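Local structure of hypothetical protein YfiH (Bacillus licheniformis, 6DZD) at residues A[210-215]-A[225-230]; A[148-153]-A[157-162]. The protein probably acts as a purine nucleoside phosphorylase, splitting adenosine and inosine into base and ribose 1-phosphate, with adenosine deaminase activity as well. All coordinates share one frame; numbering follows the deposited sequence.

Contact 1 (A[210-215]-A[225-230]). With K (potassium ion), chain D.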
loop_
_atom_site.group_PDB
_atom_site.type_symbol
_atom_site.label_atom_id
_atom_site.label_comp_id
_atom_site.label_asym_id
_atom_site.label_seq_id
_atom_site.Cartn_x
_atom_site.Cartn_y
_atom_site.Cartn_z
ATOM N N ASP A 210 16.787 6.124 14.210
ATOM C CA ASP A 210 16.142 6.990 15.194
ATOM C C ASP A 210 15.696 8.315 14.606
ATOM O O ASP A 210 15.029 9.080 15.303
ATOM C CB ASP A 210 17.054 7.241 16.404
ATOM C CG ASP A 210 18.440 7.707 16.011
ATOM O OD1 ASP A 210 18.683 7.927 14.800
ATOM O OD2 ASP A 210 19.296 7.859 16.915
ATOM N N LYS A 211 16.034 8.606 13.352
ATOM C CA LYS A 211 15.513 9.828 12.758
ATOM C C LYS A 211 13.993 9.786 12.624
ATOM O O LYS A 211 13.362 10.845 12.552
ATOM C CB LYS A 211 16.156 10.072 11.383
ATOM C CG LYS A 211 17.597 10.497 11.442
ATOM C CD LYS A 211 18.085 10.975 10.083
ATOM N N ALA A 212 13.379 8.601 12.651
ATOM C CA ALA A 212 11.948 8.479 12.390
ATOM C C ALA A 212 11.099 8.292 13.640
ATOM O O ALA A 212 9.885 8.085 13.517
ATOM C CB ALA A 212 11.676 7.329 11.421
ATOM N N PHE A 213 11.701 8.267 14.824
ATOM C CA PHE A 213 10.919 8.123 16.037
ATOM C C PHE A 213 11.506 8.988 17.138
ATOM O O PHE A 213 12.700 9.301 17.135
ATOM C CB PHE A 213 10.816 6.654 16.492
ATOM C CG PHE A 213 12.137 5.954 16.655
ATOM C CD1 PHE A 213 12.909 6.151 17.790
ATOM C CD2 PHE A 213 12.587 5.053 15.692
ATOM C CE1 PHE A 213 14.123 5.491 17.952
ATOM C CE2 PHE A 213 13.787 4.390 15.852
ATOM C CZ PHE A 213 14.557 4.611 16.984
ATOM N N LEU A 214 10.650 9.389 18.078
ATOM C CA LEU A 214 11.086 10.095 19.274
ATOM C C LEU A 214 10.418 9.450 20.478
ATOM O O LEU A 214 9.545 8.581 20.343
ATOM C CB LEU A 214 10.765 11.598 19.223
ATOM C CG LEU A 214 9.294 12.049 19.173
ATOM C CD1 LEU A 214 8.644 12.197 20.575
ATOM C CD2 LEU A 214 9.217 13.367 18.398
ATOM N N THR A 215 10.848 9.897 21.655
ATOM C CA THR A 215 10.366 9.420 22.948
ATOM C C THR A 215 9.469 10.488 23.566
ATOM O O THR A 215 9.928 11.602 23.841
ATOM C CB THR A 215 11.535 9.108 23.895
ATOM O OG1 THR A 215 12.326 8.029 23.374
ATOM C CG2 THR A 215 11.024 8.742 25.288
ATOM N N LEU A 225 6.044 5.903 10.073
ATOM C CA LEU A 225 6.311 4.679 9.318
ATOM C C LEU A 225 6.653 4.954 7.856
ATOM O O LEU A 225 7.349 4.149 7.225
ATOM C CB LEU A 225 5.104 3.752 9.407
ATOM C CG LEU A 225 4.948 3.068 10.753
ATOM C CD1 LEU A 225 3.652 2.312 10.779
ATOM C CD2 LEU A 225 6.169 2.166 11.028
ATOM N N LYS A 226 6.162 6.068 7.298
ATOM C CA LYS A 226 6.515 6.433 5.928
ATOM C C LYS A 226 8.003 6.739 5.809
ATOM O O LYS A 226 8.624 6.463 4.778
ATOM C CB LYS A 226 5.709 7.654 5.483
ATOM C CG LYS A 226 4.198 7.504 5.408
ATOM C CD LYS A 226 3.590 8.828 4.958
ATOM C CE LYS A 226 2.116 8.892 5.227
ATOM N NZ LYS A 226 1.600 10.289 5.115
ATOM N N GLU A 227 8.583 7.335 6.848
ATOM C CA GLU A 227 9.965 7.785 6.755
ATOM C C GLU A 227 10.934 6.618 6.843
ATOM O O GLU A 227 11.966 6.612 6.166
ATOM C CB GLU A 227 10.247 8.826 7.841
ATOM C CG GLU A 227 11.644 9.420 7.812
ATOM C CD GLU A 227 11.968 10.185 6.524
ATOM O OE1 GLU A 227 11.053 10.442 5.691
ATOM O OE2 GLU A 227 13.164 10.532 6.364
ATOM N N VAL A 228 10.631 5.636 7.688
ATOM C CA VAL A 228 11.468 4.450 7.739
ATOM C C VAL A 228 11.444 3.749 6.396
ATOM O O VAL A 228 12.471 3.256 5.918
ATOM C CB VAL A 228 11.009 3.510 8.862
ATOM C CG1 VAL A 228 11.957 2.333 8.966
ATOM C CG2 VAL A 228 10.903 4.260 10.172
ATOM N N ASN A 229 10.270 3.675 5.775
ATOM C CA ASN A 229 10.204 3.061 4.459
ATOM C C ASN A 229 10.945 3.897 3.420
ATOM O O ASN A 229 11.696 3.351 2.601
ATOM C CB ASN A 229 8.752 2.825 4.067
ATOM C CG ASN A 229 8.177 1.608 4.745
ATOM O OD1 ASN A 229 8.391 0.479 4.305
ATOM N ND2 ASN A 229 7.465 1.821 5.836
ATOM N N ARG A 230 10.781 5.220 3.446
ATOM C CA ARG A 230 11.569 6.038 2.534
ATOM C C ARG A 230 13.056 5.805 2.749
ATOM O O ARG A 230 13.823 5.699 1.786
ATOM C CB ARG A 230 11.229 7.511 2.695
ATOM C CG ARG A 230 11.871 8.372 1.640
ATOM C CD ARG A 230 12.041 9.813 2.135
ATOM N NE ARG A 230 13.045 9.917 3.189
ATOM C CZ ARG A 230 14.355 9.919 2.951
ATOM N NH1 ARG A 230 15.222 10.012 3.949
ATOM N NH2 ARG A 230 14.795 9.821 1.702
HETATM K K K D . 15.019 10.279 17.779
#
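Leu225 O, at the start of the helix whose Glu227 and Val228 meet Ala212, accepts two N-H groups of Asn229 from opposite faces of its carbonyl plane: the backbone Asn229 N, and the amide Asn229 ND2 at 2.7 Å, tilted 32° from that plane. Asn229 ND2 also bonds Thr155, which helps fix the rotation of the amide.

Across the contact itself there is no hydrogen bond, only apolar packing. Ala212 points its methyl at the helix, with CB 3.4 Å from Val228 CG2 and 4.1 Å from Glu227 CB. The methyl meets the base of the Glu227 side chain; with Glu227 CG anti to the backbone N (chi1 -177°) and a bend at the next bond, the carboxylate swings along the helix to Arg230. There Arg230 NH1 makes a salt bridge to Glu227 OE2, 3.2 Å long, arriving from above the carboxylate plane.

On the other segment a potassium ion rests on two backbone carbonyls, Phe213 O at 2.6 Å and Asp210 O at 2.8 Å. The contact thus lays the turn leading into strand 213-215 against the first turns of helix 225-236, with strand 220-223 between them in sequence and helix 152-157 touching Val228 and Leu225.

Contact 2 (A[148-153]-A[157-162]); sequences AHAGWK and LGIAAS
This is strand-on-helix packing at a strand-helix-helix corner: strand 144-150 of a six-stranded mixed sheet runs into the short helix 152-157, and the chain then turns through a Schellman motif at Gly158 so that helix 159-169 lies back over the strand it has just left. Ile159, in the first turn of that second helix, carries the apolar contact. Its CG1 stands anti to the backbone N (chi1 -170°) and the chain continues extended, which drops Ile159 CD1 onto the strand, 4.3 Å from Ala148 CB and 3.9 Å from His149 O. The other branch, Ile159 CG2, settles 3.9 Å from Ala150 CB. The two branches therefore reach successive inward-facing alanines, whose methyls are the parts of the strand that they meet, and His149 O lies within reach of both.

The His149 side chain leaves from the far side of the strand. Its ND1 bonds Asp114, and its ring meets His87 edge-to-face and also touches Cys132; the arrangement is consistent with a Cys-His-Asp triad, though that role is unconfirmed here.

Gly158 serves both helices. It ends the first with a positive phi of 73°, and as N-cap of the second, Gly158 O accepts Ser162 N at 3.1 Å. At the opposite end of the short helix Gly151 is the N-cap, its O receiving the Thr155 hydroxyl. The one hydrogen bond between the segments belongs to this short helix: Leu157 N gives to Lys153 O at 2.8 Å, with the donor close to the carbonyl axis (C=O...N 162°). Leu157 leans its side chain over the same acceptor, CG lying 3.5 Å from Lys153 O.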
loop_
_atom_site.group_PDB
_atom_site.type_symbol
_atom_site.label_atom_id
_atom_site.label_comp_id
_atom_site.label_asym_id
_atom_site.label_seq_id
_atom_site.Cartn_x
_atom_site.Cartn_y
_atom_site.Cartn_z
ATOM N N ALA A 148 3.550 -2.838 -2.304
ATOM C CA ALA A 148 3.822 -3.519 -1.055
ATOM C C ALA A 148 3.050 -2.873 0.096
ATOM O O ALA A 148 2.895 -1.644 0.167
ATOM C CB ALA A 148 5.319 -3.524 -0.774
ATOM N N HIS A 149 2.636 -3.723 1.035
ATOM C CA HIS A 149 1.873 -3.342 2.219
ATOM C C HIS A 149 2.768 -3.443 3.453
ATOM O O HIS A 149 3.174 -4.550 3.842
ATOM C CB HIS A 149 0.653 -4.254 2.346
ATOM C CG HIS A 149 0.081 -4.334 3.730
ATOM N ND1 HIS A 149 0.345 -5.387 4.581
ATOM C CD2 HIS A 149 -0.777 -3.519 4.393
ATOM C CE1 HIS A 149 -0.309 -5.206 5.717
ATOM N NE2 HIS A 149 -1.002 -4.083 5.628
ATOM N N ALA A 150 3.046 -2.295 4.088
ATOM C CA ALA A 150 4.005 -2.242 5.199
ATOM C C ALA A 150 3.381 -1.576 6.417
ATOM O O ALA A 150 3.344 -0.348 6.493
ATOM C CB ALA A 150 5.275 -1.494 4.808
ATOM N N GLY A 151 2.912 -2.390 7.372
ATOM C CA GLY A 151 2.640 -1.918 8.715
ATOM C C GLY A 151 3.945 -1.766 9.472
ATOM O O GLY A 151 5.027 -1.716 8.886
ATOM N N TRP A 152 3.852 -1.719 10.797
ATOM C CA TRP A 152 5.096 -1.649 11.553
ATOM C C TRP A 152 5.886 -2.949 11.433
ATOM O O TRP A 152 7.131 -2.923 11.404
ATOM C CB TRP A 152 4.825 -1.300 13.017
ATOM C CG TRP A 152 4.286 -2.419 13.862
ATOM C CD1 TRP A 152 2.990 -2.597 14.250
ATOM C CD2 TRP A 152 5.030 -3.495 14.455
ATOM N NE1 TRP A 152 2.877 -3.714 15.043
ATOM C CE2 TRP A 152 4.115 -4.285 15.187
ATOM C CE3 TRP A 152 6.380 -3.871 14.437
ATOM C CZ2 TRP A 152 4.506 -5.434 15.890
ATOM C CZ3 TRP A 152 6.764 -5.010 15.136
ATOM C CH2 TRP A 152 5.826 -5.776 15.854
ATOM N N LYS A 153 5.180 -4.088 11.338
ATOM C CA LYS A 153 5.853 -5.376 11.170
ATOM C C LYS A 153 6.560 -5.453 9.823
ATOM O O LYS A 153 7.775 -5.693 9.748
ATOM C CB LYS A 153 4.851 -6.521 11.285
ATOM C CG LYS A 153 4.507 -6.876 12.685
ATOM C CD LYS A 153 3.213 -7.683 12.768
ATOM C CE LYS A 153 2.955 -8.144 14.224
ATOM N NZ LYS A 153 1.898 -9.214 14.358
ATOM N N LEU A 157 10.487 -5.626 8.946
ATOM C CA LEU A 157 11.028 -6.689 8.110
ATOM C C LEU A 157 11.736 -6.156 6.878
ATOM O O LEU A 157 12.517 -6.896 6.266
ATOM C CB LEU A 157 9.923 -7.645 7.666
ATOM C CG LEU A 157 9.447 -8.631 8.736
ATOM C CD1 LEU A 157 8.108 -9.278 8.343
ATOM C CD2 LEU A 157 10.498 -9.685 9.046
ATOM N N GLY A 158 11.495 -4.899 6.516
ATOM C CA GLY A 158 12.086 -4.329 5.320
ATOM C C GLY A 158 11.460 -4.857 4.047
ATOM O O GLY A 158 12.165 -5.047 3.046
ATOM N N ILE A 159 10.141 -5.073 4.046
ATOM C CA ILE A 159 9.489 -5.562 2.837
ATOM C C ILE A 159 9.698 -4.600 1.668
ATOM O O ILE A 159 9.748 -5.033 0.508
ATOM C CB ILE A 159 7.993 -5.802 3.100
ATOM C CG1 ILE A 159 7.352 -6.535 1.917
ATOM C CG2 ILE A 159 7.295 -4.498 3.337
ATOM C CD1 ILE A 159 5.836 -6.736 2.052
ATOM N N ALA A 160 9.838 -3.292 1.940
ATOM C CA ALA A 160 10.068 -2.339 0.857
ATOM C C ALA A 160 11.448 -2.523 0.231
ATOM O O ALA A 160 11.600 -2.419 -0.993
ATOM C CB ALA A 160 9.881 -0.907 1.359
ATOM N N ALA A 161 12.467 -2.819 1.042
ATOM C CA ALA A 161 13.790 -3.022 0.472
ATOM C C ALA A 161 13.874 -4.343 -0.277
ATOM O O ALA A 161 14.656 -4.462 -1.229
ATOM C CB ALA A 161 14.856 -2.957 1.563
ATOM N N SER A 162 13.078 -5.341 0.127
ATOM C CA SER A 162 13.073 -6.610 -0.589
ATOM C C SER A 162 12.505 -6.456 -1.990
ATOM O O SER A 162 12.952 -7.122 -2.925
ATOM C CB SER A 162 12.264 -7.647 0.184
ATOM O OG SER A 162 12.962 -8.097 1.325
#

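In the fold
The two contacts lie in series along the chain, their centres about 13 Å apart, and they meet through helix 225-236. Asn229 of contact 1 makes the closest approaches between them: its OD1 packs 3.6 Å from Ala160 CB and 3.7 Å from Ala150 CB, so the amide touches both the strand and the second helix of contact 2. One turn earlier, Leu225 CD2 lies 4.0 Å from Trp152 CA, at the start of the short helix. Contact 1 holds the potassium ion on its outer segment, and the Glu227 side chain is about 14 Å from the zinc ion bound by four cysteines. Contact 2 sits deeper, with its centre about 10 Å from that of the chain against 17 Å for contact 1.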